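Long-range contacts in kappa-carrageenase (PDB 5OCQ), which cleaves internal beta-1,4 linkages between D-galactose 4-sulfate and 3,6-anhydro-D-galactose in kappa-carrageenan through the family GH16 catalytic module that makes up this chain: residues A[56-61]-A[261-266]; A[115-120]-A[144-149]; A[125-130]-A[159-164]; A[40-45]-A[247-252]. The protein carries 1 engineered substitution. One frame throughout, in Å; residues are numbered along the deposited sequence.

Contact 1 (A[56-61]-A[261-266])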
# COMPACT_ATOMS: atom_id res chain seq x y z
N LYS A 56 12.92 13.58 5.22
CA LYS A 56 12.09 12.32 5.33
C LYS A 56 10.64 12.55 5.63
O LYS A 56 10.30 13.39 6.46
CB LYS A 56 12.57 11.41 6.49
CG LYS A 56 13.45 10.25 6.16
CD LYS A 56 14.70 10.70 5.59
CE LYS A 56 15.78 9.65 5.81
NZ LYS A 56 17.04 10.40 5.76
N LEU A 57 9.78 11.77 4.98
CA LEU A 57 8.37 11.66 5.40
C LEU A 57 8.23 10.70 6.57
O LEU A 57 8.76 9.57 6.46
CB LEU A 57 7.50 11.19 4.24
CG LEU A 57 5.99 10.98 4.51
CD1 LEU A 57 5.22 12.28 4.73
CD2 LEU A 57 5.43 10.20 3.37
N LYS A 58 7.50 11.07 7.63
CA LYS A 58 7.15 10.18 8.71
C LYS A 58 5.64 10.00 8.74
O LYS A 58 4.91 10.98 8.68
CB LYS A 58 7.71 10.79 9.97
CG LYS A 58 7.40 10.10 11.22
CD LYS A 58 8.19 10.66 12.46
CE LYS A 58 9.70 10.58 12.32
NZ LYS A 58 10.40 10.79 13.63
N LEU A 59 5.17 8.75 8.74
CA LEU A 59 3.77 8.45 8.87
C LEU A 59 3.62 7.74 10.21
O LEU A 59 4.24 6.65 10.43
CB LEU A 59 3.26 7.58 7.71
CG LEU A 59 3.46 8.20 6.34
CD1 LEU A 59 3.03 7.23 5.24
CD2 LEU A 59 2.65 9.45 6.17
N THR A 60 2.73 8.25 11.08
CA THR A 60 2.66 7.84 12.46
C THR A 60 1.33 7.25 12.81
O THR A 60 0.29 7.75 12.40
CB THR A 60 2.92 9.06 13.37
OG1 THR A 60 4.23 9.56 13.09
CG2 THR A 60 2.83 8.61 14.85
N THR A 61 1.31 6.10 13.52
CA THR A 61 0.07 5.52 14.06
C THR A 61 -0.02 5.83 15.59
O THR A 61 1.04 5.64 16.32
CB THR A 61 0.03 3.99 13.85
OG1 THR A 61 0.15 3.67 12.44
CG2 THR A 61 -1.24 3.40 14.34
N SER A 261 6.22 5.08 14.13
CA SER A 261 6.27 5.72 12.78
C SER A 261 7.17 4.97 11.80
O SER A 261 8.35 4.67 12.13
CB SER A 261 6.87 7.09 12.92
OG SER A 261 6.13 7.86 13.89
N MET A 262 6.70 4.83 10.59
CA MET A 262 7.56 4.50 9.44
C MET A 262 8.18 5.76 8.87
O MET A 262 7.59 6.88 9.06
CB MET A 262 6.74 3.75 8.37
CG MET A 262 5.66 4.60 7.74
SD MET A 262 4.60 3.75 6.51
CE MET A 262 5.47 3.82 4.98
N GLU A 263 9.31 5.63 8.20
CA GLU A 263 10.01 6.75 7.56
C GLU A 263 10.31 6.43 6.11
O GLU A 263 10.67 5.28 5.76
CB GLU A 263 11.32 7.13 8.26
CG GLU A 263 11.14 7.51 9.69
CD GLU A 263 12.40 8.01 10.42
OE1 GLU A 263 13.36 8.52 9.82
OE2 GLU A 263 12.40 7.88 11.65
N VAL A 264 10.12 7.43 5.25
CA VAL A 264 10.30 7.38 3.83
C VAL A 264 11.29 8.45 3.40
O VAL A 264 10.99 9.65 3.49
CB VAL A 264 8.97 7.46 3.00
CG1 VAL A 264 9.22 7.15 1.54
CG2 VAL A 264 7.85 6.57 3.61
N ASP A 265 12.41 8.05 2.82
CA ASP A 265 13.35 9.00 2.29
C ASP A 265 12.95 9.56 0.96
O ASP A 265 13.08 10.75 0.70
CB ASP A 265 14.72 8.31 2.19
CG ASP A 265 15.88 9.26 1.88
OD1 ASP A 265 15.80 10.47 2.13
OD2 ASP A 265 16.93 8.75 1.47
N TYR A 266 12.43 8.74 0.08
CA TYR A 266 12.02 9.20 -1.25
C TYR A 266 11.01 8.19 -1.87
O TYR A 266 10.94 7.00 -1.44
CB TYR A 266 13.20 9.41 -2.20
CG TYR A 266 14.00 8.19 -2.56
CD1 TYR A 266 13.49 7.24 -3.44
CD2 TYR A 266 15.29 8.03 -2.05
CE1 TYR A 266 14.24 6.10 -3.82
CE2 TYR A 266 16.04 6.87 -2.41
CZ TYR A 266 15.51 5.96 -3.34
OH TYR A 266 16.25 4.80 -3.68

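Contact 2 (A[115-120]-A[144-149]). Engineered in segment 144-149: Asp-144 (natural residue Glu). With G4S (4-O-sulfo-beta-D-galactopyranose), chain C.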
# COMPACT_ATOMS: atom_id res chain seq x y z
N VAL A 115 1.45 -3.07 13.45
CA VAL A 115 1.40 -2.08 12.35
C VAL A 115 2.09 -2.61 11.10
O VAL A 115 3.03 -3.43 11.20
CB VAL A 115 1.94 -0.67 12.67
CG1 VAL A 115 1.16 -0.02 13.81
CG2 VAL A 115 3.40 -0.69 12.96
N SER A 116 1.61 -2.19 9.95
CA SER A 116 2.15 -2.58 8.68
C SER A 116 2.40 -1.39 7.76
O SER A 116 1.44 -0.87 7.14
CB SER A 116 1.22 -3.59 8.05
OG SER A 116 1.64 -3.97 6.73
N PRO A 117 3.66 -0.93 7.64
CA PRO A 117 4.04 0.02 6.60
C PRO A 117 3.80 -0.58 5.21
O PRO A 117 4.05 -1.77 4.97
CB PRO A 117 5.53 0.19 6.79
CG PRO A 117 5.77 -0.22 8.21
CD PRO A 117 4.80 -1.32 8.49
N ALA A 118 3.21 0.22 4.32
CA ALA A 118 2.95 -0.30 2.96
C ALA A 118 3.22 0.72 1.91
O ALA A 118 3.07 1.95 2.09
CB ALA A 118 1.53 -0.64 2.90
N PHE A 119 3.58 0.22 0.70
CA PHE A 119 3.81 1.07 -0.47
C PHE A 119 3.06 0.35 -1.58
O PHE A 119 3.26 -0.87 -1.75
CB PHE A 119 5.34 1.16 -0.78
CG PHE A 119 5.74 1.85 -2.06
CD1 PHE A 119 5.09 3.05 -2.52
CD2 PHE A 119 6.87 1.42 -2.78
CE1 PHE A 119 5.56 3.67 -3.64
CE2 PHE A 119 7.28 2.04 -3.95
CZ PHE A 119 6.65 3.19 -4.39
N TRP A 120 2.07 0.98 -2.17
CA TRP A 120 1.03 0.31 -2.96
C TRP A 120 0.33 1.29 -3.87
O TRP A 120 0.64 2.51 -3.81
CB TRP A 120 0.03 -0.47 -2.12
CG TRP A 120 -0.73 0.37 -1.10
CD1 TRP A 120 -0.18 1.05 -0.06
CD2 TRP A 120 -2.15 0.55 -1.02
NE1 TRP A 120 -1.19 1.68 0.70
CE2 TRP A 120 -2.39 1.42 0.10
CE3 TRP A 120 -3.24 0.13 -1.79
CZ2 TRP A 120 -3.70 1.78 0.47
CZ3 TRP A 120 -4.51 0.45 -1.40
CH2 TRP A 120 -4.73 1.30 -0.30
N ASP A 144 4.13 -5.01 1.58
CA ASP A 144 3.59 -4.86 2.95
C ASP A 144 4.55 -5.40 3.96
O ASP A 144 4.93 -6.59 3.85
CB ASP A 144 2.27 -5.62 3.14
CG ASP A 144 1.00 -4.88 2.59
OD1 ASP A 144 0.36 -4.07 3.43
OD2 ASP A 144 0.59 -5.33 1.52
N LEU A 145 5.04 -4.57 4.84
CA LEU A 145 6.00 -4.94 5.83
C LEU A 145 5.33 -5.32 7.15
O LEU A 145 4.25 -4.83 7.49
CB LEU A 145 7.03 -3.84 6.12
CG LEU A 145 7.98 -3.38 5.02
CD1 LEU A 145 8.83 -2.19 5.33
CD2 LEU A 145 8.93 -4.57 4.70
N THR A 146 5.97 -6.25 7.86
CA THR A 146 5.62 -6.57 9.25
C THR A 146 4.19 -6.88 9.51
O THR A 146 3.65 -6.43 10.51
CB THR A 146 6.20 -5.54 10.24
OG1 THR A 146 5.63 -4.20 10.07
CG2 THR A 146 7.71 -5.40 10.17
N GLN A 147 3.52 -7.65 8.61
CA GLN A 147 2.17 -8.07 8.82
C GLN A 147 2.00 -9.60 9.00
O GLN A 147 0.87 -10.06 9.03
CB GLN A 147 1.26 -7.54 7.70
CG GLN A 147 1.42 -8.22 6.31
CD GLN A 147 0.37 -7.82 5.27
OE1 GLN A 147 -0.45 -6.93 5.49
NE2 GLN A 147 0.40 -8.49 4.12
N LYS A 148 3.11 -10.31 9.06
CA LYS A 148 3.10 -11.82 9.19
C LYS A 148 3.60 -12.14 10.59
O LYS A 148 3.96 -11.27 11.37
CB LYS A 148 3.94 -12.41 8.08
CG LYS A 148 3.42 -11.99 6.69
CD LYS A 148 4.20 -12.55 5.51
CE LYS A 148 3.41 -13.79 5.10
NZ LYS A 148 2.02 -13.68 5.66
N SER A 149 3.61 -13.43 10.94
CA SER A 149 3.99 -13.81 12.29
C SER A 149 5.49 -13.57 12.60
O SER A 149 5.87 -13.37 13.76
CB SER A 149 3.56 -15.32 12.53
OG SER A 149 3.95 -16.09 11.42
C1 G4S C . -4.28 -4.68 0.64
C2 G4S C . -5.65 -4.05 0.87
C3 G4S C . -5.65 -2.51 0.79
C4 G4S C . -4.47 -1.99 1.64
C5 G4S C . -3.15 -2.63 1.15
C6 G4S C . -1.88 -2.08 1.74
O1 G4S C . -4.34 -6.04 1.14
O2 G4S C . -6.56 -4.51 -0.20
O4 G4S C . -4.72 -2.49 2.97
O5 G4S C . -3.23 -4.05 1.44
O6 G4S C . -1.66 -2.54 3.09
S G4S C . -5.09 -1.54 4.28
O7 G4S C . -4.57 -0.17 4.02
O8 G4S C . -6.60 -1.61 4.38
O9 G4S C . -4.33 -2.20 5.36

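Contact 3 (A[125-130]-A[159-164]). With G4S (4-O-sulfo-beta-D-galactopyranose), chain B; G4S (4-O-sulfo-beta-D-galactopyranose), chain C; 9RN (3,6-anhydro-alpha-D-galactopyranose), chain D.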
# COMPACT_ATOMS: atom_id res chain seq x y z
N ILE A 125 -13.18 1.83 -7.60
CA ILE A 125 -13.95 0.54 -7.89
C ILE A 125 -15.10 0.94 -8.79
O ILE A 125 -15.91 1.75 -8.33
CB ILE A 125 -14.44 -0.10 -6.60
CG1 ILE A 125 -13.27 -0.39 -5.64
CG2 ILE A 125 -15.30 -1.34 -6.97
CD1 ILE A 125 -13.65 -0.91 -4.24
N ASP A 126 -15.19 0.38 -10.00
CA ASP A 126 -16.26 0.67 -10.97
C ASP A 126 -17.27 -0.50 -10.99
O ASP A 126 -17.11 -1.44 -11.75
CB ASP A 126 -15.72 0.95 -12.36
CG ASP A 126 -16.81 1.53 -13.34
OD1 ASP A 126 -18.03 1.45 -13.04
OD2 ASP A 126 -16.42 2.06 -14.40
N ARG A 127 -18.30 -0.40 -10.19
CA ARG A 127 -19.23 -1.58 -10.07
C ARG A 127 -20.21 -1.65 -11.22
O ARG A 127 -21.02 -2.55 -11.28
CB ARG A 127 -19.94 -1.56 -8.72
CG ARG A 127 -18.93 -1.71 -7.55
CD ARG A 127 -19.51 -2.08 -6.20
NE ARG A 127 -18.63 -1.78 -5.07
CZ ARG A 127 -17.84 -2.66 -4.47
NH1 ARG A 127 -17.73 -3.88 -4.89
NH2 ARG A 127 -17.14 -2.28 -3.46
N SER A 128 -20.10 -0.73 -12.15
CA SER A 128 -20.96 -0.71 -13.33
C SER A 128 -20.42 -1.50 -14.48
O SER A 128 -21.13 -1.67 -15.47
CB SER A 128 -21.24 0.72 -13.79
OG SER A 128 -20.21 1.22 -14.63
N LEU A 129 -19.20 -2.01 -14.39
CA LEU A 129 -18.63 -2.83 -15.47
C LEU A 129 -19.01 -4.31 -15.22
O LEU A 129 -18.36 -4.97 -14.41
CB LEU A 129 -17.11 -2.66 -15.50
CG LEU A 129 -16.61 -1.25 -15.72
CD1 LEU A 129 -15.08 -1.21 -15.65
CD2 LEU A 129 -17.08 -0.63 -17.02
N THR A 130 -20.06 -4.81 -15.89
CA THR A 130 -20.67 -6.12 -15.50
C THR A 130 -20.53 -7.27 -16.53
O THR A 130 -20.97 -8.36 -16.28
CB THR A 130 -22.16 -5.95 -15.14
OG1 THR A 130 -22.82 -5.45 -16.30
CG2 THR A 130 -22.35 -4.95 -13.98
N HIS A 159 -4.21 -7.49 -5.90
CA HIS A 159 -5.65 -7.54 -5.60
C HIS A 159 -6.46 -7.03 -6.72
O HIS A 159 -6.05 -6.11 -7.46
CB HIS A 159 -6.00 -6.83 -4.26
CG HIS A 159 -5.15 -7.19 -3.11
ND1 HIS A 159 -3.86 -6.82 -2.91
CD2 HIS A 159 -5.43 -8.04 -2.11
CE1 HIS A 159 -3.41 -7.29 -1.76
NE2 HIS A 159 -4.38 -8.02 -1.24
N ASN A 160 -7.66 -7.63 -6.95
CA ASN A 160 -8.50 -7.13 -8.05
C ASN A 160 -9.94 -7.63 -7.87
O ASN A 160 -10.13 -8.59 -7.13
CB ASN A 160 -7.96 -7.54 -9.43
CG ASN A 160 -7.79 -9.11 -9.56
OD1 ASN A 160 -6.92 -9.73 -8.97
ND2 ASN A 160 -8.62 -9.69 -10.39
N ILE A 161 -10.85 -6.97 -8.53
CA ILE A 161 -12.20 -7.52 -8.70
C ILE A 161 -12.39 -7.78 -10.18
O ILE A 161 -12.24 -6.87 -10.99
CB ILE A 161 -13.22 -6.55 -8.16
CG1 ILE A 161 -13.05 -6.26 -6.67
CG2 ILE A 161 -14.66 -7.06 -8.48
CD1 ILE A 161 -13.90 -5.09 -6.19
N VAL A 162 -12.84 -8.99 -10.58
CA VAL A 162 -13.05 -9.25 -12.00
C VAL A 162 -14.38 -10.07 -12.11
O VAL A 162 -14.71 -10.79 -11.19
CB VAL A 162 -11.89 -10.05 -12.60
CG1 VAL A 162 -11.67 -11.38 -11.89
CG2 VAL A 162 -12.03 -10.23 -14.11
N VAL A 163 -15.07 -9.88 -13.21
CA VAL A 163 -16.40 -10.54 -13.40
C VAL A 163 -16.10 -11.96 -13.97
O VAL A 163 -15.49 -12.06 -15.03
CB VAL A 163 -17.28 -9.72 -14.35
CG1 VAL A 163 -18.58 -10.49 -14.67
CG2 VAL A 163 -17.64 -8.40 -13.71
N LYS A 164 -16.46 -12.97 -13.19
CA LYS A 164 -16.30 -14.40 -13.51
C LYS A 164 -17.66 -15.14 -13.33
O LYS A 164 -18.33 -15.02 -12.26
CB LYS A 164 -15.28 -15.00 -12.59
CG LYS A 164 -13.86 -14.72 -12.98
CD LYS A 164 -12.98 -15.11 -11.84
CE LYS A 164 -11.55 -14.97 -12.28
NZ LYS A 164 -10.78 -15.81 -11.37
C1 G4S B . -12.90 -1.12 0.29
C2 G4S B . -14.16 -0.85 -0.45
C3 G4S B . -15.38 -1.43 0.37
C4 G4S B . -15.13 -2.96 0.47
C5 G4S B . -13.78 -3.20 1.14
C6 G4S B . -13.38 -4.69 1.36
O1 G4S B . -11.76 -0.73 -0.50
O2 G4S B . -14.32 0.61 -0.49
O4 G4S B . -15.09 -3.55 -0.82
O5 G4S B . -12.77 -2.59 0.27
O6 G4S B . -12.14 -4.62 2.15
S G4S B . -16.19 -4.84 -1.17
O7 G4S B . -16.17 -4.92 -2.64
O8 G4S B . -17.45 -4.37 -0.52
O9 G4S B . -15.64 -6.00 -0.36
C1 G4S C . -4.28 -4.68 0.64
C2 G4S C . -5.65 -4.05 0.87
C3 G4S C . -5.65 -2.51 0.79
C4 G4S C . -4.47 -1.99 1.64
C5 G4S C . -3.15 -2.63 1.15
C6 G4S C . -1.88 -2.08 1.74
O1 G4S C . -4.34 -6.04 1.14
O2 G4S C . -6.56 -4.51 -0.20
O4 G4S C . -4.72 -2.49 2.97
O5 G4S C . -3.23 -4.05 1.44
O6 G4S C . -1.66 -2.54 3.09
S G4S C . -5.09 -1.54 4.28
O7 G4S C . -4.57 -0.17 4.02
O8 G4S C . -6.60 -1.61 4.38
O9 G4S C . -4.33 -2.20 5.36
C2 9RN D . -18.72 -0.89 0.30
C4 9RN D . -19.77 0.90 -1.02
C5 9RN D . -18.48 1.67 -0.96
C6 9RN D . -18.40 2.24 0.43
O4 9RN D . -20.92 1.74 -1.01
O5 9RN D . -17.47 0.61 -1.12
O3 9RN D . -19.23 1.32 1.19
C3 9RN D . -19.73 0.26 0.33
O2 9RN D . -19.07 -2.06 -0.49
C1 9RN D . -17.35 -0.34 -0.05
O1 9RN D . -16.47 -1.41 -0.44

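Contact 4 (A[40-45]-A[247-252]). With G4S (4-O-sulfo-beta-D-galactopyranose), chain C; 9RN (3,6-anhydro-alpha-D-galactopyranose), chain E.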
# COMPACT_ATOMS: atom_id res chain seq x y z
N TYR A 40 -10.92 3.82 5.62
CA TYR A 40 -11.18 2.36 5.52
C TYR A 40 -10.45 1.66 6.65
O TYR A 40 -9.82 2.25 7.50
CB TYR A 40 -10.76 1.81 4.17
CG TYR A 40 -9.42 2.32 3.63
CD1 TYR A 40 -8.21 1.79 4.00
CD2 TYR A 40 -9.37 3.43 2.73
CE1 TYR A 40 -7.03 2.25 3.49
CE2 TYR A 40 -8.17 3.92 2.29
CZ TYR A 40 -6.99 3.28 2.59
OH TYR A 40 -5.71 3.68 2.24
N GLY A 41 -10.49 0.32 6.68
CA GLY A 41 -9.87 -0.43 7.83
C GLY A 41 -10.60 -0.05 9.12
O GLY A 41 -11.77 0.31 9.11
N VAL A 42 -9.83 -0.03 10.21
CA VAL A 42 -10.34 0.22 11.52
C VAL A 42 -9.57 1.38 12.18
O VAL A 42 -9.46 1.46 13.41
CB VAL A 42 -10.27 -1.07 12.39
CG1 VAL A 42 -11.24 -2.12 11.74
CG2 VAL A 42 -8.88 -1.58 12.61
N TRP A 43 -9.13 2.32 11.37
CA TRP A 43 -8.41 3.52 11.83
C TRP A 43 -8.95 4.69 11.00
O TRP A 43 -9.64 4.46 10.03
CB TRP A 43 -6.91 3.40 11.68
CG TRP A 43 -6.47 2.99 10.28
CD1 TRP A 43 -6.21 3.84 9.23
CD2 TRP A 43 -6.40 1.66 9.71
NE1 TRP A 43 -6.01 3.12 8.08
CE2 TRP A 43 -5.99 1.79 8.37
CE3 TRP A 43 -6.50 0.34 10.25
CZ2 TRP A 43 -5.88 0.68 7.50
CZ3 TRP A 43 -6.29 -0.74 9.39
CH2 TRP A 43 -5.96 -0.56 8.05
N SER A 44 -8.55 5.92 11.36
CA SER A 44 -8.94 7.08 10.52
C SER A 44 -7.66 7.82 10.18
O SER A 44 -6.74 7.91 11.05
CB SER A 44 -9.93 8.00 11.21
OG SER A 44 -11.11 7.26 11.51
N TRP A 45 -7.60 8.43 8.98
CA TRP A 45 -6.41 9.21 8.57
C TRP A 45 -6.46 10.60 9.15
O TRP A 45 -7.50 11.26 9.12
CB TRP A 45 -6.34 9.29 7.06
CG TRP A 45 -6.36 7.98 6.35
CD1 TRP A 45 -7.27 7.59 5.40
CD2 TRP A 45 -5.42 6.90 6.46
NE1 TRP A 45 -6.95 6.35 4.91
CE2 TRP A 45 -5.78 5.91 5.51
CE3 TRP A 45 -4.25 6.69 7.21
CZ2 TRP A 45 -5.04 4.70 5.35
CZ3 TRP A 45 -3.57 5.49 7.08
CH2 TRP A 45 -3.93 4.52 6.14
N PHE A 247 -11.05 -5.65 7.68
CA PHE A 247 -10.71 -5.56 9.06
C PHE A 247 -11.91 -5.17 9.96
O PHE A 247 -12.72 -4.29 9.57
CB PHE A 247 -9.51 -4.61 9.38
CG PHE A 247 -8.23 -5.05 8.82
CD1 PHE A 247 -7.64 -6.24 9.23
CD2 PHE A 247 -7.60 -4.31 7.85
CE1 PHE A 247 -6.42 -6.62 8.76
CE2 PHE A 247 -6.38 -4.71 7.34
CZ PHE A 247 -5.82 -5.90 7.75
N TYR A 248 -11.90 -5.69 11.20
CA TYR A 248 -12.79 -5.27 12.28
C TYR A 248 -11.91 -5.08 13.52
O TYR A 248 -10.80 -5.67 13.55
CB TYR A 248 -13.91 -6.31 12.56
CG TYR A 248 -15.02 -6.34 11.59
CD1 TYR A 248 -14.91 -7.02 10.39
CD2 TYR A 248 -16.22 -5.71 11.88
CE1 TYR A 248 -15.94 -7.03 9.49
CE2 TYR A 248 -17.29 -5.73 11.02
CZ TYR A 248 -17.14 -6.39 9.78
OH TYR A 248 -18.17 -6.40 8.87
N PRO A 249 -12.30 -4.25 14.49
CA PRO A 249 -11.45 -4.05 15.67
C PRO A 249 -11.44 -5.30 16.53
O PRO A 249 -12.46 -6.02 16.60
CB PRO A 249 -12.06 -2.86 16.41
CG PRO A 249 -13.21 -2.41 15.55
CD PRO A 249 -13.47 -3.36 14.48
N SER A 250 -10.32 -5.60 17.13
CA SER A 250 -10.34 -6.64 18.19
C SER A 250 -10.61 -5.99 19.57
O SER A 250 -10.79 -4.78 19.71
CB SER A 250 -8.99 -7.34 18.16
OG SER A 250 -8.02 -6.59 18.84
N ALA A 251 -10.53 -6.81 20.62
CA ALA A 251 -10.68 -6.20 21.97
C ALA A 251 -9.36 -5.75 22.57
O ALA A 251 -9.33 -5.20 23.66
CB ALA A 251 -11.45 -7.14 22.90
N ASN A 252 -8.25 -5.93 21.85
CA ASN A 252 -6.96 -5.41 22.26
C ASN A 252 -6.75 -3.97 21.71
O ASN A 252 -6.49 -3.81 20.50
CB ASN A 252 -5.86 -6.29 21.77
CG ASN A 252 -4.47 -5.79 22.19
OD1 ASN A 252 -4.24 -4.60 22.42
ND2 ASN A 252 -3.52 -6.75 22.34
C1 G4S C . -4.28 -4.68 0.64
C2 G4S C . -5.65 -4.05 0.87
C3 G4S C . -5.65 -2.51 0.79
C4 G4S C . -4.47 -1.99 1.64
C5 G4S C . -3.15 -2.63 1.15
C6 G4S C . -1.88 -2.08 1.74
O1 G4S C . -4.34 -6.04 1.14
O2 G4S C . -6.56 -4.51 -0.20
O4 G4S C . -4.72 -2.49 2.97
O5 G4S C . -3.23 -4.05 1.44
O6 G4S C . -1.66 -2.54 3.09
S G4S C . -5.09 -1.54 4.28
O7 G4S C . -4.57 -0.17 4.02
O8 G4S C . -6.60 -1.61 4.38
O9 G4S C . -4.33 -2.20 5.36
C2 9RN E . -8.54 -0.33 1.37
C4 9RN E . -10.52 -1.04 0.04
C5 9RN E . -9.54 -1.39 -1.03
C6 9RN E . -9.26 -0.02 -1.61
O5 9RN E . -8.36 -1.97 -0.39
O3 9RN E . -9.37 0.87 -0.50
C3 9RN E . -9.78 0.14 0.65
O2 9RN E . -8.95 -1.06 2.59
C1 9RN E . -7.62 -1.14 0.49
O1 9RN E . -6.88 -2.05 1.27
O HOH W 1 -12.62 -2.17 7.71

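Contact 1 (A[56-61]-A[261-266])
Lys-58 and Glu-263 lie side by side across two paired strands and point the same way; Leu-59 and Met-262 do likewise on the other face of the sheet. Residues 56-61 and 261-266 run antiparallel, with N-to-C directions 156° apart and axes approaching to 4.5 Å. Leu-57 with Val-264 and Leu-59 with Met-262 are the hydrogen-bonded pairs, two backbone bonds each, and Val-264 N to Leu-57 O is the shortest at 2.8 Å. Alternating with them are the non-hydrogen-bonded pairs Lys-58/Glu-263 and Thr-60/Ser-261, whose side chains make a polar face. There Thr-60 OG1 and Ser-261 OG share a hydrogen bond of 2.7 Å. Lys-58 CG presses on Ser-261 CB at 3.5 Å, tight for two carbons; the lysine then bends at chi3 (-59°) and brings NZ to 4.0 Å from Glu-263 OE2, beyond a salt bridge, though the opposite charges probably still attract. Lys-56 passes over Asp-265 at a slant, and its NZ makes a long salt bridge of 3.8 Å with Asp-265 OD1; the stronger partner of that carboxylate is Arg-105, at OD2. On the apolar face, Met-262 holds CG between its backbone N and carbonyl carbon (chi1 66°), which lays CG against Leu-59 CB at 3.8 Å and SD beside Leu-59 CD1 at 4.0 Å. Leu-231 of strand 227-235 packs on Leu-59 and Val-264, and Pro-117 of strand 115-122 on Met-262. One polar face and one apolar face turned to other strands are characteristic of the sandwiched sheets of the GH16 beta jelly roll.

Contact 2 (A[115-120]-A[144-149])
Asp-144 OD1, 3.7 Å from Ala-118 CB, is gripped by two groups. O6 of the sulfated galactose of chain C donates to Asp-144 OD1 at 2.6 Å, and Arg-236 forms a salt bridge with the same oxygen. This aspartate is engineered; the natural residue is the glutamate that acts as proton donor. Just beyond it, the loop is fastened to strand 115-122. Leu-145 N gives Pro-117 O a nearly straight bond of 3.0 Å (175° at the hydrogen). Ser-116, with OG anti to its backbone N (chi1 176°), returns a bond to Leu-145 O at 2.9 Å, arriving tilted 20° from the carbonyl plane. The Thr-146 and Pro-117 side chains cross at about a right angle, Thr-146 OG1 3.4 Å from Pro-117 CD. Gln-147 CB lies 3.7 Å from Ser-116 OG, while its OE1 accepts from Arg-236 NE and probably positions, from a second shell, the arginine important for substrate recognition. Further along the strand, one face of the Trp-120 ring carries the same galactose, with CH2 3.8 Å from sugar C4. An aromatic platform beside Glu-139, Asp-141 and position 144 is the GH16 active site, built on the ExDxxE signature, whose last residue is replaced here.

Contact 3 (A[125-130]-A[159-164])
Ile-125 touches Ile-161 with one branch and the bound sugar with the other. From CB, CG2 is the branch anti to the backbone N, and it meets Ile-161 CD1 at 4.1 Å, the two side chains crossing at about a right angle. The same methyl sits over the centre of the Arg-127 guanidinium. The other branch runs out through CG1 to CD1, which touches C2 of the sulfated galactose of chain B at 3.8 Å. Arg-127, in one of two conformers, holds O7 of that sugar's sulfate with NH1 and NH2, each at 2.9 Å; this grip may be partial. Val-163 closes the outer end, CG2 at 3.6 Å from Leu-129 O and CG1 on Thr-130 O. Between them the loop makes a type I turn and an Asx turn, Asp-126 OD1 accepting from Ser-128 N and OG. At the inner end His-159 sets a ring face under the galactose of chain C, NE2 3.1 Å from O1. A serine in its place would probably leave C1 and O1 of that sugar without their flat support. Strand 153-164 lies between strands 135-141 and 167-171, and the 125-130 loop, arriving from strand 115-122, folds across it before entering 135-141.

Contact 4 (A[40-45]-A[247-252])
Val-42 turns its CG1 methyl onto the backbone of residues 247-249 and gives up more surface here than any other residue. With CG1 anti to the carbonyl carbon (chi1 -64°), that methyl lies 3.4 Å from Phe-247 O, 3.8 Å from Phe-247 CB and 3.7 Å from Pro-249 CD. Phe-247, the next most covered, crosses Trp-43 at a slant, its CD2 4.1 Å from Trp-43 CH2. The edges of both rings face sulfate oxygen O9 of the galactose of chain C, which stands 3.5 Å from Trp-43 CH2; the slightly positive rim hydrogens would suit the anion. Phe-247 also meets Trp-242 edge-to-face, within the hairpin of strands 240-243 and 246-249. That hairpin, tied to Cys-74 by the disulfide of Cys-244, and the loop leading into strand 43-45 together wall one side of the substrate cleft of the GH16 jelly roll. Gly-41 has a positive phi (62°) and packs its CA on the Trp-43 ring, where a CB would collide with CH2. A water donates to Phe-247 O at 2.8 Å and, weakly, to Gly-41 O, bridging the two backbones. Next to Gly-41 in the chain, the Tyr-40 ring carries the anhydrogalactose of chain E on one face, CD1 3.4 Å from sugar C2. With an alanine in place of Tyr-40, this sugar is likely to lose its stacking partner on that side.

From the N terminus, residues 40-45 open contact 4 and 56-61 open contact 1; each waits some 200 residues for its partner. Within both spans, 115-120 and 125-130 open contacts 2 and 3, which close in the same order at 144-149 and 159-164, so these two cross. Contact 4 then closes at 247-252 and contact 1 at 261-266, crossing in turn. Contact 1 joins strands 56-72 and 260-272 and touches contact 2 where Met-262 packs on Pro-117; contact 2 meets contact 4 where Trp-120 lies against Tyr-40. Contacts 2, 3 and 4 all reach the galactose of chain C, from different parts of the cleft.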